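Local coordinates for protein Cd1 (Flavonifractor plautii, PDB 7D39) that binds flavin mononucleotide and probably acts as an ene-reductase that reduces flavones and flavonols, opening their breakdown in gut bacteria, at residues 72-75 with 76-80. Sequence-based numbering, arbitrary orientation.
Sequences WLLD and KMLDA
K76 lies over one face of the W72 indole: its CG stands 3.9 Å from the centroid of the six-membered ring, only 6° off the normal, a CH-pi contact. The bend at chi2 (-63°) keeps CD over the indole, 4.1 Å from W72 CZ2, and a second bend at chi3 turns CE and then NZ off towards a salt bridge with E34. Cutting K76 back to an alanine removes both CG and NZ, and would probably bare that face of the indole and leave E34 without its cationic mate. One residue on, selenomethionine M77 sets SE 4.1 Å from L73 CG and more loosely against L74 CD1, on the side of helix 70-79 packed against strand 2-7 through L4 and I6. L78 follows with CD1 4.5 Å from L74 CG, and both leucines touch M109 of helix 96-109. At D79 the backbone N bonds to D75 O (3.1 Å), less straight at 144° than the i to i+4 bonds of 76-78. The D75 and D79 carboxylates share R132, which probably eases their repulsion. These last two turns of amphipathic helix 70-79 thus divide their chemistry: apolar side chains face sheet and helix, while E34 and R132 pair the outer charges.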
loop_
_atom_site.group_PDB
_atom_site.type_symbol
_atom_site.label_atom_id
_atom_site.label_comp_id
_atom_site.label_asym_id
_atom_site.label_seq_id
_atom_site.Cartn_x
_atom_site.Cartn_y
_atom_site.Cartn_z
ATOM N N TRP A 72 -17.134 0.661 -4.454
ATOM C CA TRP A 72 -17.737 1.130 -3.209
ATOM C C TRP A 72 -16.675 1.345 -2.135
ATOM O O TRP A 72 -16.607 2.410 -1.511
ATOM C CB TRP A 72 -18.792 0.132 -2.745
ATOM C CG TRP A 72 -19.470 0.495 -1.462
ATOM C CD1 TRP A 72 -20.600 1.261 -1.307
ATOM C CD2 TRP A 72 -19.072 0.099 -0.144
ATOM N NE1 TRP A 72 -20.918 1.367 0.026
ATOM C CE2 TRP A 72 -20.004 0.661 0.762
ATOM C CE3 TRP A 72 -18.024 -0.673 0.358
ATOM C CZ2 TRP A 72 -19.912 0.476 2.137
ATOM C CZ3 TRP A 72 -17.930 -0.850 1.738
ATOM C CH2 TRP A 72 -18.876 -0.286 2.605
ATOM N N LEU A 73 -15.830 0.340 -1.908
ATOM C CA LEU A 73 -14.774 0.481 -0.906
ATOM C C LEU A 73 -13.908 1.704 -1.191
ATOM O O LEU A 73 -13.603 2.494 -0.291
ATOM C CB LEU A 73 -13.911 -0.788 -0.874
ATOM C CG LEU A 73 -12.722 -0.856 0.094
ATOM C CD1 LEU A 73 -13.176 -0.620 1.520
ATOM C CD2 LEU A 73 -11.979 -2.196 -0.031
ATOM N N LEU A 74 -13.509 1.874 -2.447
ATOM C CA LEU A 74 -12.651 2.990 -2.808
ATOM C C LEU A 74 -13.326 4.327 -2.525
ATOM O O LEU A 74 -12.695 5.242 -1.982
ATOM C CB LEU A 74 -12.257 2.870 -4.283
ATOM C CG LEU A 74 -11.000 3.637 -4.634
ATOM C CD1 LEU A 74 -9.927 3.175 -3.691
ATOM C CD2 LEU A 74 -10.601 3.386 -6.077
ATOM N N ASP A 75 -14.605 4.465 -2.894
ATOM C CA ASP A 75 -15.324 5.696 -2.577
ATOM C C ASP A 75 -15.258 5.990 -1.087
ATOM O O ASP A 75 -15.067 7.141 -0.682
ATOM C CB ASP A 75 -16.791 5.622 -3.022
ATOM C CG ASP A 75 -16.960 5.585 -4.525
ATOM O OD1 ASP A 75 -16.331 6.396 -5.239
ATOM O OD2 ASP A 75 -17.747 4.740 -5.003
ATOM N N LYS A 76 -15.422 4.963 -0.252
ATOM C CA LYS A 76 -15.383 5.188 1.192
ATOM C C LYS A 76 -14.009 5.664 1.625
ATOM O O LYS A 76 -13.889 6.585 2.439
ATOM C CB LYS A 76 -15.755 3.915 1.959
ATOM C CG LYS A 76 -17.122 3.305 1.644
ATOM C CD LYS A 76 -18.279 4.225 1.995
ATOM C CE LYS A 76 -18.298 4.565 3.456
ATOM N NZ LYS A 76 -19.594 5.198 3.822
HETATM N N MSE A 77 -12.959 5.049 1.098
HETATM C CA MSE A 77 -11.623 5.449 1.484
HETATM C C MSE A 77 -11.341 6.882 1.042
HETATM O O MSE A 77 -10.683 7.627 1.754
HETATM C CB MSE A 77 -10.595 4.494 0.908
HETATM C CG MSE A 77 -10.745 3.092 1.437
HETATM SE SE MSE A 77 -9.626 1.782 0.493
HETATM C CE MSE A 77 -7.977 1.938 1.547
ATOM N N LEU A 78 -11.871 7.273 -0.122
ATOM C CA LEU A 78 -11.630 8.623 -0.629
ATOM C C LEU A 78 -12.358 9.675 0.193
ATOM O O LEU A 78 -11.897 10.817 0.276
ATOM C CB LEU A 78 -12.048 8.722 -2.103
ATOM C CG LEU A 78 -11.159 8.053 -3.163
ATOM C CD1 LEU A 78 -11.847 8.035 -4.512
ATOM C CD2 LEU A 78 -9.822 8.772 -3.272
ATOM N N ASP A 79 -13.496 9.326 0.790
ATOM C CA ASP A 79 -14.221 10.263 1.635
ATOM C C ASP A 79 -13.597 10.437 3.010
ATOM O O ASP A 79 -13.998 11.353 3.731
ATOM C CB ASP A 79 -15.676 9.822 1.818
ATOM C CG ASP A 79 -16.561 10.182 0.636
ATOM O OD1 ASP A 79 -16.183 11.065 -0.170
ATOM O OD2 ASP A 79 -17.651 9.573 0.525
ATOM N N ALA A 80 -12.658 9.583 3.397
ATOM C CA ALA A 80 -12.047 9.648 4.721
ATOM C C ALA A 80 -10.832 10.564 4.707
ATOM O O ALA A 80 -10.086 10.620 3.729
ATOM C CB ALA A 80 -11.629 8.255 5.196
#